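PDB 3QY7: tyrosine-protein phosphatase YwqE from Bacillus subtilis, which removes phosphate from phosphotyrosine in bacterial proteins, among them YwqD, YwqF and Ssb, as a manganese-dependent hydrolase of the CpsB/CapC family. Local coordinates for residues L76-I81 against L96-D101; I8-M12 against A54-A59; F109-V114 against R139-I143; K103-F109 against Y130-H136. All coordinates share one frame; numbering follows the deposited sequence.

Contact 2 (8-12 with 54-59) closes first along the chain, contact 1 (76-81 with 96-101) follows, and contacts 3 and 4 alternate in sequence, sharing Phe109. Contacts 1 and 4 have centres about 10 Å apart; they meet in one parallel sheet, where strands 80-82 and 104-108 are neighbours, and together they bring Glu80, Glu108 and His136 to the same iron. Contacts 2 and 3 instead join loops to helices. Contact 2 lies about 11 Å from contact 1, centre to centre, and touches it through Arg56 and Val55 of helix 52-68. Contact 3, its centre about 14 Å from that of contact 4, joins the loop after strand 104-108 to the start of helix 141-145.

Contact 1: residues L76-I81 against L96-D101. With FE (Fe (III) ion), chain C; FE (Fe (III) ion), chain B.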
loop_
_atom_site.group_PDB
_atom_site.type_symbol
_atom_site.label_atom_id
_atom_site.label_comp_id
_atom_site.label_asym_id
_atom_site.label_seq_id
_atom_site.Cartn_x
_atom_site.Cartn_y
_atom_site.Cartn_z
ATOM N N LEU A 76 -12.273 -4.037 2.729
ATOM C CA LEU A 76 -12.009 -5.275 2.008
ATOM C C LEU A 76 -10.723 -5.949 2.525
ATOM O O LEU A 76 -9.864 -5.292 3.132
ATOM C CB LEU A 76 -11.903 -4.985 0.510
ATOM C CG LEU A 76 -13.243 -4.540 -0.089
ATOM C CD1 LEU A 76 -13.007 -3.986 -1.469
ATOM C CD2 LEU A 76 -14.228 -5.701 -0.127
ATOM N N PRO A 77 -10.579 -7.263 2.299
ATOM C CA PRO A 77 -9.447 -7.972 2.886
ATOM C C PRO A 77 -8.156 -7.871 2.062
ATOM O O PRO A 77 -8.207 -7.743 0.834
ATOM C CB PRO A 77 -9.950 -9.422 2.944
ATOM C CG PRO A 77 -10.821 -9.527 1.742
ATOM C CD PRO A 77 -11.528 -8.189 1.650
ATOM N N GLY A 78 -7.016 -7.939 2.762
ATOM C CA GLY A 78 -5.688 -7.920 2.166
ATOM C C GLY A 78 -4.667 -8.143 3.274
ATOM O O GLY A 78 -5.031 -8.422 4.407
ATOM N N GLN A 79 -3.392 -8.010 2.923
ATOM C CA GLN A 79 -2.289 -8.127 3.884
ATOM C C GLN A 79 -1.121 -7.295 3.395
ATOM O O GLN A 79 -0.934 -7.102 2.192
ATOM C CB GLN A 79 -1.801 -9.590 3.978
ATOM C CG GLN A 79 -2.578 -10.463 4.928
ATOM C CD GLN A 79 -2.057 -11.893 4.928
ATOM O OE1 GLN A 79 -1.531 -12.376 3.929
ATOM N NE2 GLN A 79 -2.218 -12.573 6.059
ATOM N N GLU A 80 -0.319 -6.806 4.339
ATOM C CA GLU A 80 1.000 -6.296 3.998
ATOM C C GLU A 80 1.970 -7.434 4.316
ATOM O O GLU A 80 2.058 -7.887 5.463
ATOM C CB GLU A 80 1.352 -5.041 4.812
ATOM C CG GLU A 80 2.775 -4.511 4.443
ATOM C CD GLU A 80 3.184 -3.259 5.191
ATOM O OE1 GLU A 80 2.405 -2.778 6.007
ATOM O OE2 GLU A 80 4.288 -2.762 4.931
ATOM N N ILE A 81 2.652 -7.914 3.286
ATOM C CA ILE A 81 3.488 -9.122 3.418
ATOM C C ILE A 81 4.973 -8.765 3.358
ATOM O O ILE A 81 5.507 -8.455 2.306
ATOM C CB ILE A 81 3.138 -10.137 2.307
ATOM C CG1 ILE A 81 1.629 -10.427 2.316
ATOM C CG2 ILE A 81 3.994 -11.426 2.454
ATOM C CD1 ILE A 81 1.121 -11.176 1.084
ATOM N N LEU A 96 -1.661 -16.804 2.252
ATOM C CA LEU A 96 -1.483 -15.352 2.189
ATOM C C LEU A 96 -2.642 -14.767 1.408
ATOM O O LEU A 96 -3.259 -15.450 0.590
ATOM C CB LEU A 96 -0.170 -14.979 1.499
ATOM C CG LEU A 96 1.161 -15.349 2.152
ATOM C CD1 LEU A 96 2.275 -15.083 1.153
ATOM C CD2 LEU A 96 1.377 -14.584 3.444
ATOM N N LEU A 97 -2.916 -13.488 1.650
ATOM C CA LEU A 97 -3.943 -12.753 0.922
ATOM C C LEU A 97 -3.304 -11.774 -0.041
ATOM O O LEU A 97 -2.335 -11.083 0.308
ATOM C CB LEU A 97 -4.825 -11.954 1.897
ATOM C CG LEU A 97 -5.814 -12.675 2.807
ATOM C CD1 LEU A 97 -6.454 -11.701 3.753
ATOM C CD2 LEU A 97 -6.901 -13.376 1.972
ATOM N N SER A 98 -3.832 -11.718 -1.260
ATOM C CA SER A 98 -3.533 -10.608 -2.138
ATOM C C SER A 98 -4.531 -9.492 -1.824
ATOM O O SER A 98 -5.427 -9.676 -0.993
ATOM C CB SER A 98 -3.592 -11.025 -3.605
ATOM O OG SER A 98 -4.876 -11.550 -3.908
ATOM N N LEU A 99 -4.336 -8.332 -2.440
ATOM C CA LEU A 99 -5.166 -7.169 -2.134
ATOM C C LEU A 99 -6.557 -7.402 -2.704
ATOM O O LEU A 99 -6.718 -7.531 -3.903
ATOM C CB LEU A 99 -4.521 -5.888 -2.709
ATOM C CG LEU A 99 -3.128 -5.517 -2.148
ATOM C CD1 LEU A 99 -2.547 -4.372 -2.918
ATOM C CD2 LEU A 99 -3.220 -5.172 -0.638
ATOM N N ASN A 100 -7.558 -7.465 -1.824
ATOM C CA ASN A 100 -8.919 -7.751 -2.232
ATOM C C ASN A 100 -9.025 -8.986 -3.128
ATOM O O ASN A 100 -9.840 -9.024 -4.054
ATOM C CB ASN A 100 -9.554 -6.527 -2.926
ATOM C CG ASN A 100 -11.048 -6.690 -3.108
ATOM O OD1 ASN A 100 -11.704 -7.272 -2.263
ATOM N ND2 ASN A 100 -11.584 -6.181 -4.223
ATOM N N ASP A 101 -8.180 -9.979 -2.868
ATOM C CA ASP A 101 -8.187 -11.226 -3.658
ATOM C C ASP A 101 -7.920 -11.017 -5.155
ATOM O O ASP A 101 -8.276 -11.861 -5.977
ATOM C CB ASP A 101 -9.523 -11.971 -3.462
ATOM C CG ASP A 101 -9.740 -12.423 -2.042
ATOM O OD1 ASP A 101 -10.860 -12.194 -1.521
ATOM O OD2 ASP A 101 -8.799 -12.981 -1.420
HETATM FE FE FE C . 1.961 -0.697 6.343
HETATM FE FE FE B . 5.377 -1.267 5.925
HETATM O O HOH W 1 -1.375 -8.369 -0.298
HETATM O O HOH W 2 6.483 0.168 7.228
HETATM O O HOH W 3 3.668 -0.131 5.812
#
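Pro77 and Gly78 run past Asn100 and Leu99 with little regular pairing; the closest pair of CA atoms is Gly78 and Leu99, 4.4 Å apart. One direct backbone bond spans the gap, from Asn100 N to Pro77 O (2.8 Å), and farther along water 1 links Gln79 O to Leu97 O by donating to both. Gln79 supplies the second direct bond with its side chain. Its CG stands beside the backbone N (chi1 -85°) and the rest of the chain is extended, which carries OE1 to Leu97 N at 2.9 Å; the bond is nearly straight at 169°, although the donor sits above the amide plane. The isobutyl group of Leu97 crosses this glutamine at about a right angle and lays CD1 against Gly78 O (3.6 Å). Ile81 CD1 packs 3.5 Å from Leu97 O and against Leu96 CB. Toward the start of 76-81, the amide oxygen of Asn100 rests on Leu76 CB and CD1. Glu80 turns the other way, and its extended chain bridges two irons, OE1 to one and OE2 to the other. A carboxylate shared between two metals within a TIM-barrel fold is consistent with the multinuclear site of PHP-like phosphatases.

Contact 2: residues I8-M12 against A54-A59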
loop_
_atom_site.group_PDB
_atom_site.type_symbol
_atom_site.label_atom_id
_atom_site.label_comp_id
_atom_site.label_asym_id
_atom_site.label_seq_id
_atom_site.Cartn_x
_atom_site.Cartn_y
_atom_site.Cartn_z
ATOM N N ILE A 8 -6.165 -0.512 9.581
ATOM C CA ILE A 8 -7.404 -0.164 10.270
ATOM C C ILE A 8 -7.995 -1.322 11.094
ATOM O O ILE A 8 -8.757 -1.077 12.027
ATOM C CB ILE A 8 -8.462 0.423 9.287
ATOM C CG1 ILE A 8 -9.586 1.140 10.048
ATOM C CG2 ILE A 8 -9.018 -0.674 8.371
ATOM C CD1 ILE A 8 -10.471 1.978 9.130
ATOM N N LEU A 9 -7.651 -2.569 10.763
ATOM C CA LEU A 9 -8.159 -3.704 11.537
ATOM C C LEU A 9 -7.553 -3.702 12.943
ATOM O O LEU A 9 -6.345 -3.503 13.099
ATOM C CB LEU A 9 -7.901 -5.036 10.830
ATOM C CG LEU A 9 -8.632 -5.206 9.498
ATOM C CD1 LEU A 9 -8.297 -6.538 8.842
ATOM C CD2 LEU A 9 -10.167 -5.022 9.621
ATOM N N PRO A 10 -8.398 -3.909 13.954
ATOM C CA PRO A 10 -7.953 -3.819 15.344
ATOM C C PRO A 10 -7.265 -5.082 15.839
ATOM O O PRO A 10 -7.621 -6.194 15.418
ATOM C CB PRO A 10 -9.264 -3.634 16.100
ATOM C CG PRO A 10 -10.249 -4.454 15.297
ATOM C CD PRO A 10 -9.844 -4.203 13.859
ATOM N N ALA A 11 -6.293 -4.887 16.734
ATOM C CA ALA A 11 -5.600 -5.970 17.430
ATOM C C ALA A 11 -4.997 -6.991 16.470
ATOM O O ALA A 11 -5.102 -8.202 16.689
ATOM C CB ALA A 11 -6.548 -6.653 18.430
ATOM N N MET A 12 -4.371 -6.516 15.401
ATOM C CA MET A 12 -3.691 -7.373 14.474
ATOM C C MET A 12 -2.239 -7.079 14.344
ATOM O O MET A 12 -1.435 -7.909 14.099
ATOM C CB MET A 12 -4.299 -7.249 13.083
ATOM C CG MET A 12 -5.662 -7.695 13.004
ATOM S SD MET A 12 -5.981 -8.686 11.565
ATOM C CE MET A 12 -7.363 -9.506 12.084
ATOM N N ALA A 54 -8.769 -15.095 9.509
ATOM C CA ALA A 54 -8.899 -14.122 10.580
ATOM C C ALA A 54 -8.995 -12.696 10.030
ATOM O O ALA A 54 -9.723 -11.871 10.580
ATOM C CB ALA A 54 -7.717 -14.230 11.545
ATOM N N VAL A 55 -8.251 -12.423 8.963
ATOM C CA VAL A 55 -8.326 -11.111 8.304
ATOM C C VAL A 55 -9.721 -10.878 7.703
ATOM O O VAL A 55 -10.295 -9.812 7.871
ATOM C CB VAL A 55 -7.232 -10.923 7.240
ATOM C CG1 VAL A 55 -7.414 -9.570 6.512
ATOM C CG2 VAL A 55 -5.857 -10.983 7.884
ATOM N N ARG A 56 -10.255 -11.891 7.023
ATOM C CA ARG A 56 -11.582 -11.782 6.421
ATOM C C ARG A 56 -12.625 -11.577 7.486
ATOM O O ARG A 56 -13.509 -10.712 7.354
ATOM C CB ARG A 56 -11.920 -13.032 5.613
ATOM C CG ARG A 56 -11.023 -13.250 4.445
ATOM C CD ARG A 56 -11.535 -14.433 3.666
ATOM N NE ARG A 56 -10.602 -14.868 2.633
ATOM C CZ ARG A 56 -10.427 -14.269 1.453
ATOM N NH1 ARG A 56 -9.571 -14.788 0.584
ATOM N NH2 ARG A 56 -11.102 -13.155 1.138
ATOM N N GLU A 57 -12.527 -12.372 8.557
ATOM C CA GLU A 57 -13.408 -12.224 9.721
ATOM C C GLU A 57 -13.359 -10.809 10.307
ATOM O O GLU A 57 -14.398 -10.185 10.531
ATOM C CB GLU A 57 -13.053 -13.245 10.812
ATOM C CG GLU A 57 -14.029 -13.192 12.003
ATOM C CD GLU A 57 -13.535 -13.853 13.293
ATOM O OE1 GLU A 57 -12.452 -14.488 13.294
ATOM O OE2 GLU A 57 -14.263 -13.751 14.318
ATOM N N ALA A 58 -12.144 -10.303 10.534
ATOM C CA ALA A 58 -11.961 -8.980 11.126
ATOM C C ALA A 58 -12.542 -7.884 10.238
ATOM O O ALA A 58 -13.167 -6.936 10.728
ATOM C CB ALA A 58 -10.494 -8.711 11.405
ATOM N N ALA A 59 -12.354 -8.026 8.930
ATOM C CA ALA A 59 -12.912 -7.042 7.986
ATOM C C ALA A 59 -14.433 -7.088 8.018
ATOM O O ALA A 59 -15.089 -6.046 8.054
ATOM C CB ALA A 59 -12.374 -7.273 6.586
#
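Leu9 is the first residue of 8-12 to meet the helix, and it does so with both methyl groups. CD1 lies 3.9 Å from Val55 CG1, the two side chains crossing at about a right angle, and the same methyl also reaches Ala58 CB. CD2 goes to the backbone instead, 3.7 Å from Ala58 O, and grazes Ala59 beyond it. The leucine thus straddles one turn of helix 52-68. Past Pro10 and Ala11 the chain bends back, and Met12 reaches the same surface from the other end of the turn. A chi1 of -64° turns the Met12 chain away from its own carbonyl carbon, and a bend at the next bond (chi2 -136°) swings the thioether toward the helix. The terminal CE ends up against Ala58 CB, at a distance of 3.3 Å so short that its exact placement is doubtful, and near Ala54 O, while SD packs against Val55 CG2. No hydrogen bond crosses between the segments; apolar side chains of the loop meet side chains and carbonyls of the helix. The loop 8-12, which follows strand 2-3, lies between two helices: Leu9 and Met12 pack on helix 52-68, Pro10 on helix 19-31, and Ile8 touches both.

Contact 3: residues F109-V114 against R139-I143; sequences FPFDHV and RNREI
Arg141 N donates to Phe111 O in a short, nearly linear bond of 2.8 Å, and Glu142 returns the grip from its side chain, with OE1 accepting from Val114 N at 2.9 Å. The glutamate chain, fully extended from a chi1 of -166°, places OE1 at this N-H, which meets it on the anti side but 32° out of the carboxylate plane. Water 6 donates to the same oxygen and to Val114 O, giving OE1 a second donor. Beside these bonds the side chains of Phe111 and Arg141 run in the same direction. Ring atom CE1 of Phe111 lies over a face of the guanidinium, but the two planes are 53° apart and do not stack flat. Asp112 CB meets the edge of the guanidinium, 3.7 Å from Arg141 NH2. Asn140 organises the next layer. Its OD1 accepts a hydrogen bond from Ile143 N (3.0 Å) in the plane of the amide, on a lone pair, while ND2 gives a weak bond to His113 O and an ordinary one to water 4, which donates to Phe109 O. Ile143 CG1 packs on Val114 CG2 at 3.9 Å. The asparagine is a classic N-cap, here tying the start of helix 141-145 to the loop after strand 104-108.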
loop_
_atom_site.group_PDB
_atom_site.type_symbol
_atom_site.label_atom_id
_atom_site.label_comp_id
_atom_site.label_asym_id
_atom_site.label_seq_id
_atom_site.Cartn_x
_atom_site.Cartn_y
_atom_site.Cartn_z
ATOM N N PHE A 109 9.612 -4.747 1.663
ATOM C CA PHE A 109 11.031 -5.029 1.946
ATOM C C PHE A 109 11.357 -4.641 3.387
ATOM O O PHE A 109 10.807 -3.689 3.914
ATOM C CB PHE A 109 11.944 -4.227 1.003
ATOM C CG PHE A 109 11.755 -4.519 -0.465
ATOM C CD1 PHE A 109 11.429 -5.802 -0.915
ATOM C CD2 PHE A 109 11.931 -3.511 -1.407
ATOM C CE1 PHE A 109 11.268 -6.061 -2.273
ATOM C CE2 PHE A 109 11.788 -3.755 -2.779
ATOM C CZ PHE A 109 11.448 -5.053 -3.222
ATOM N N PRO A 110 12.289 -5.366 4.024
ATOM C CA PRO A 110 12.838 -4.854 5.270
ATOM C C PRO A 110 13.370 -3.438 5.059
ATOM O O PRO A 110 13.812 -3.101 3.961
ATOM C CB PRO A 110 13.990 -5.818 5.558
ATOM C CG PRO A 110 14.318 -6.438 4.265
ATOM C CD PRO A 110 13.004 -6.559 3.555
ATOM N N PHE A 111 13.338 -2.611 6.099
ATOM C CA PHE A 111 13.586 -1.182 5.920
ATOM C C PHE A 111 14.993 -0.840 5.396
ATOM O O PHE A 111 15.194 0.215 4.800
ATOM C CB PHE A 111 13.298 -0.409 7.212
ATOM C CG PHE A 111 14.503 -0.241 8.101
ATOM C CD1 PHE A 111 15.145 0.993 8.194
ATOM C CD2 PHE A 111 15.001 -1.315 8.832
ATOM C CE1 PHE A 111 16.258 1.162 9.016
ATOM C CE2 PHE A 111 16.124 -1.163 9.654
ATOM C CZ PHE A 111 16.751 0.081 9.747
ATOM N N ASP A 112 15.945 -1.743 5.614
ATOM C CA ASP A 112 17.362 -1.438 5.414
ATOM C C ASP A 112 17.930 -1.864 4.064
ATOM O O ASP A 112 18.953 -1.333 3.632
ATOM C CB ASP A 112 18.204 -2.051 6.543
ATOM C CG ASP A 112 18.103 -3.564 6.592
ATOM O OD1 ASP A 112 16.974 -4.088 6.671
ATOM O OD2 ASP A 112 19.150 -4.242 6.552
ATOM N N HIS A 113 17.295 -2.830 3.403
ATOM C CA HIS A 113 17.832 -3.324 2.128
ATOM C C HIS A 113 16.767 -3.966 1.260
ATOM O O HIS A 113 15.675 -4.299 1.740
ATOM C CB HIS A 113 18.972 -4.329 2.368
ATOM C CG HIS A 113 18.515 -5.639 2.930
ATOM N ND1 HIS A 113 18.588 -6.820 2.222
ATOM C CD2 HIS A 113 17.966 -5.950 4.127
ATOM C CE1 HIS A 113 18.106 -7.804 2.961
ATOM N NE2 HIS A 113 17.722 -7.304 4.122
ATOM N N VAL A 114 17.102 -4.136 -0.016
ATOM C CA VAL A 114 16.283 -4.912 -0.937
ATOM C C VAL A 114 16.899 -6.304 -1.023
ATOM O O VAL A 114 18.027 -6.443 -1.510
ATOM C CB VAL A 114 16.221 -4.266 -2.329
ATOM C CG1 VAL A 114 15.407 -5.129 -3.291
ATOM C CG2 VAL A 114 15.618 -2.864 -2.237
ATOM N N ARG A 139 10.550 4.716 1.702
ATOM C CA ARG A 139 10.936 4.494 3.090
ATOM C C ARG A 139 12.020 3.426 3.240
ATOM O O ARG A 139 12.378 3.061 4.363
ATOM C CB ARG A 139 9.715 4.097 3.927
ATOM C CG ARG A 139 8.848 5.254 4.391
ATOM C CD ARG A 139 9.317 5.693 5.774
ATOM N NE ARG A 139 8.264 6.363 6.527
ATOM C CZ ARG A 139 8.366 6.745 7.797
ATOM N NH1 ARG A 139 9.480 6.519 8.490
ATOM N NH2 ARG A 139 7.342 7.356 8.373
ATOM N N ASN A 140 12.519 2.917 2.115
ATOM C CA ASN A 140 13.578 1.911 2.128
ATOM C C ASN A 140 14.959 2.571 2.009
ATOM O O ASN A 140 15.220 3.303 1.054
ATOM C CB ASN A 140 13.375 0.912 0.987
ATOM C CG ASN A 140 14.382 -0.207 1.017
ATOM O OD1 ASN A 140 15.482 -0.070 0.493
ATOM N ND2 ASN A 140 14.004 -1.328 1.621
ATOM N N ARG A 141 15.830 2.284 2.975
ATOM C CA ARG A 141 17.164 2.905 3.035
ATOM C C ARG A 141 18.000 2.650 1.778
ATOM O O ARG A 141 18.631 3.575 1.260
ATOM C CB ARG A 141 17.940 2.448 4.277
ATOM C CG ARG A 141 18.989 3.469 4.769
ATOM C CD ARG A 141 20.285 2.839 5.300
ATOM N NE ARG A 141 20.071 1.721 6.219
ATOM C CZ ARG A 141 20.052 1.814 7.547
ATOM N NH1 ARG A 141 20.227 2.983 8.150
ATOM N NH2 ARG A 141 19.851 0.724 8.279
ATOM N N GLU A 142 18.013 1.406 1.293
ATOM C CA GLU A 142 18.774 1.073 0.082
ATOM C C GLU A 142 18.238 1.700 -1.205
ATOM O O GLU A 142 19.012 2.135 -2.063
ATOM C CB GLU A 142 18.935 -0.441 -0.091
ATOM C CG GLU A 142 19.986 -0.788 -1.136
ATOM C CD GLU A 142 20.350 -2.261 -1.204
ATOM O OE1 GLU A 142 19.733 -3.105 -0.506
ATOM O OE2 GLU A 142 21.282 -2.571 -1.984
ATOM N N ILE A 143 16.914 1.738 -1.369
ATOM C CA ILE A 143 16.353 2.425 -2.522
ATOM C C ILE A 143 16.700 3.918 -2.465
ATOM O O ILE A 143 17.008 4.527 -3.485
ATOM C CB ILE A 143 14.822 2.213 -2.636
ATOM C CG1 ILE A 143 14.527 0.760 -3.006
ATOM C CG2 ILE A 143 14.218 3.166 -3.645
ATOM C CD1 ILE A 143 13.054 0.361 -2.860
HETATM O O HOH W 4 11.135 -1.145 2.888
HETATM O O HOH W 5 21.290 0.055 3.821
HETATM O O HOH W 6 20.857 -5.677 -0.779
#

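Contact 4: residues K103-F109 against Y130-H136; sequences KYILIEF and YIPVIAH. With FE (Fe (III) ion), chain B.
Tyr104 and Ile131 lie side by side and point the same way, with ring atom CE1 of Tyr104 3.6 Å from Ile131 CD1. Val133, two residues after Ile131 on the same face of the sheet, brings CG2 to the edge of the same ring, and Lys103 CG lies over one ring face; the phenol OH is bound beyond the contact by Gln235 O. Leu106 continues this face. With chi1 at -174°, its branch points away from its own amide nitrogen, which lets CD1 lean across to Ala135 CB at 3.8 Å. Beyond the strand end the Phe109 ring obliquely crosses Ile134, which points to the opposite face from Tyr104, and sets CE2 against Ile134 CG2. At the C-terminal ends Glu108 and His136 converge on one iron, OE1 and NE2 binding it at 2.1 and 2.2 Å. The carboxylate and imidazole planes stand 72° apart, and Glu108 OE1 lies in the plane of the imidazole, at its edge. The salt bridge from Glu108 OE2 to Arg82 probably steadies the carboxylate. Five backbone hydrogen bonds join the parallel strands, from Ile131 N to Lys103 O at one end to Ala135 N to Ile107 O at the other. Strands 104-108 and 131-135 are connected through helix 118-127 as a beta-alpha-beta unit: Phe122 of that helix packs on Pro132 and Ile134, while strands 80-82 and 159-163 flank the pair within the sheet.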
loop_
_atom_site.group_PDB
_atom_site.type_symbol
_atom_site.label_atom_id
_atom_site.label_comp_id
_atom_site.label_asym_id
_atom_site.label_seq_id
_atom_site.Cartn_x
_atom_site.Cartn_y
_atom_site.Cartn_z
ATOM N N LYS A 103 -5.062 -9.825 -8.424
ATOM C CA LYS A 103 -3.721 -10.215 -8.833
ATOM C C LYS A 103 -2.632 -9.375 -8.187
ATOM O O LYS A 103 -1.461 -9.674 -8.364
ATOM C CB LYS A 103 -3.582 -10.129 -10.345
ATOM C CG LYS A 103 -3.455 -8.722 -10.900
ATOM C CD LYS A 103 -3.305 -8.746 -12.401
ATOM C CE LYS A 103 -4.608 -9.080 -13.064
ATOM N NZ LYS A 103 -4.372 -9.410 -14.508
ATOM N N TYR A 104 -3.020 -8.317 -7.476
ATOM C CA TYR A 104 -2.049 -7.406 -6.860
ATOM C C TYR A 104 -1.726 -7.847 -5.443
ATOM O O TYR A 104 -2.621 -8.090 -4.643
ATOM C CB TYR A 104 -2.597 -5.976 -6.868
ATOM C CG TYR A 104 -2.798 -5.464 -8.270
ATOM C CD1 TYR A 104 -1.769 -4.820 -8.950
ATOM C CD2 TYR A 104 -4.000 -5.693 -8.948
ATOM C CE1 TYR A 104 -1.944 -4.374 -10.253
ATOM C CE2 TYR A 104 -4.191 -5.252 -10.250
ATOM C CZ TYR A 104 -3.159 -4.597 -10.899
ATOM O OH TYR A 104 -3.324 -4.165 -12.191
ATOM N N ILE A 105 -0.440 -7.962 -5.129
ATOM C CA ILE A 105 -0.027 -8.441 -3.825
ATOM C C ILE A 105 0.934 -7.423 -3.234
ATOM O O ILE A 105 1.831 -6.947 -3.944
ATOM C CB ILE A 105 0.602 -9.880 -3.895
ATOM C CG1 ILE A 105 1.075 -10.365 -2.527
ATOM C CG2 ILE A 105 1.659 -9.997 -4.988
ATOM C CD1 ILE A 105 1.576 -11.814 -2.525
ATOM N N LEU A 106 0.713 -7.066 -1.969
ATOM C CA LEU A 106 1.500 -6.010 -1.306
ATOM C C LEU A 106 2.679 -6.619 -0.571
ATOM O O LEU A 106 2.513 -7.296 0.437
ATOM C CB LEU A 106 0.599 -5.203 -0.353
ATOM C CG LEU A 106 1.247 -3.967 0.296
ATOM C CD1 LEU A 106 1.627 -2.929 -0.747
ATOM C CD2 LEU A 106 0.308 -3.383 1.335
ATOM N N ILE A 107 3.866 -6.381 -1.126
ATOM C CA ILE A 107 5.112 -6.947 -0.627
ATOM C C ILE A 107 5.962 -5.816 -0.069
ATOM O O ILE A 107 6.215 -4.829 -0.764
ATOM C CB ILE A 107 5.874 -7.652 -1.777
ATOM C CG1 ILE A 107 5.019 -8.766 -2.403
ATOM C CG2 ILE A 107 7.240 -8.204 -1.296
ATOM C CD1 ILE A 107 4.662 -9.888 -1.472
ATOM N N GLU A 108 6.410 -5.989 1.167
ATOM C CA GLU A 108 7.216 -4.994 1.867
ATOM C C GLU A 108 8.619 -5.538 2.065
ATOM O O GLU A 108 8.778 -6.645 2.573
ATOM C CB GLU A 108 6.602 -4.707 3.234
ATOM C CG GLU A 108 7.290 -3.589 4.013
ATOM C CD GLU A 108 7.097 -3.703 5.509
ATOM O OE1 GLU A 108 6.945 -2.656 6.178
ATOM O OE2 GLU A 108 7.083 -4.829 6.043
ATOM N N PHE A 109 9.612 -4.747 1.663
ATOM C CA PHE A 109 11.031 -5.029 1.946
ATOM C C PHE A 109 11.357 -4.641 3.387
ATOM O O PHE A 109 10.807 -3.689 3.914
ATOM C CB PHE A 109 11.944 -4.227 1.003
ATOM C CG PHE A 109 11.755 -4.519 -0.465
ATOM C CD1 PHE A 109 11.429 -5.802 -0.915
ATOM C CD2 PHE A 109 11.931 -3.511 -1.407
ATOM C CE1 PHE A 109 11.268 -6.061 -2.273
ATOM C CE2 PHE A 109 11.788 -3.755 -2.779
ATOM C CZ PHE A 109 11.448 -5.053 -3.222
ATOM N N TYR A 130 0.383 -12.749 -11.181
ATOM C CA TYR A 130 0.377 -11.709 -10.135
ATOM C C TYR A 130 1.174 -10.456 -10.525
ATOM O O TYR A 130 2.059 -10.494 -11.395
ATOM C CB TYR A 130 0.920 -12.268 -8.824
ATOM C CG TYR A 130 -0.018 -13.222 -8.105
ATOM C CD1 TYR A 130 -1.027 -12.732 -7.266
ATOM C CD2 TYR A 130 0.103 -14.612 -8.255
ATOM C CE1 TYR A 130 -1.891 -13.584 -6.599
ATOM C CE2 TYR A 130 -0.767 -15.483 -7.586
ATOM C CZ TYR A 130 -1.762 -14.959 -6.770
ATOM O OH TYR A 130 -2.632 -15.800 -6.097
ATOM N N ILE A 131 0.846 -9.341 -9.878
ATOM C CA ILE A 131 1.624 -8.119 -9.999
ATOM C C ILE A 131 2.060 -7.759 -8.583
ATOM O O ILE A 131 1.217 -7.447 -7.734
ATOM C CB ILE A 131 0.824 -6.971 -10.662
ATOM C CG1 ILE A 131 0.482 -7.318 -12.117
ATOM C CG2 ILE A 131 1.646 -5.683 -10.633
ATOM C CD1 ILE A 131 -0.340 -6.247 -12.858
ATOM N N PRO A 132 3.375 -7.847 -8.296
ATOM C CA PRO A 132 3.836 -7.450 -6.969
ATOM C C PRO A 132 3.823 -5.933 -6.855
ATOM O O PRO A 132 4.258 -5.241 -7.785
ATOM C CB PRO A 132 5.283 -7.980 -6.904
ATOM C CG PRO A 132 5.707 -8.116 -8.334
ATOM C CD PRO A 132 4.457 -8.395 -9.138
ATOM N N VAL A 133 3.292 -5.442 -5.736
ATOM C CA VAL A 133 3.283 -4.018 -5.420
ATOM C C VAL A 133 4.202 -3.795 -4.244
ATOM O O VAL A 133 3.932 -4.281 -3.130
ATOM C CB VAL A 133 1.872 -3.527 -5.066
ATOM C CG1 VAL A 133 1.894 -1.994 -4.811
ATOM C CG2 VAL A 133 0.910 -3.834 -6.231
ATOM N N ILE A 134 5.282 -3.058 -4.493
ATOM C CA ILE A 134 6.263 -2.746 -3.448
ATOM C C ILE A 134 5.676 -1.689 -2.523
ATOM O O ILE A 134 5.309 -0.600 -2.989
ATOM C CB ILE A 134 7.564 -2.209 -4.086
ATOM C CG1 ILE A 134 8.178 -3.302 -4.976
ATOM C CG2 ILE A 134 8.583 -1.795 -2.991
ATOM C CD1 ILE A 134 9.220 -2.785 -5.967
ATOM N N ALA A 135 5.608 -2.019 -1.238
ATOM C CA ALA A 135 5.133 -1.074 -0.215
ATOM C C ALA A 135 6.198 -0.010 0.047
ATOM O O ALA A 135 7.375 -0.318 0.240
ATOM C CB ALA A 135 4.773 -1.794 1.051
ATOM N N HIS A 136 5.744 1.240 0.041
ATOM C CA HIS A 136 6.538 2.404 0.438
ATOM C C HIS A 136 8.024 2.307 0.087
ATOM O O HIS A 136 8.860 2.319 0.981
ATOM C CB HIS A 136 6.354 2.733 1.925
ATOM C CG HIS A 136 6.499 1.558 2.839
ATOM N ND1 HIS A 136 7.708 0.933 3.073
ATOM C CD2 HIS A 136 5.584 0.894 3.586
ATOM C CE1 HIS A 136 7.526 -0.057 3.926
ATOM N NE2 HIS A 136 6.249 -0.097 4.261
HETATM FE FE FE B . 5.377 -1.267 5.925
HETATM O O HOH W 7 9.369 -1.952 0.805
HETATM O O HOH W 2 6.483 0.168 7.228
HETATM O O HOH W 3 3.668 -0.131 5.812
#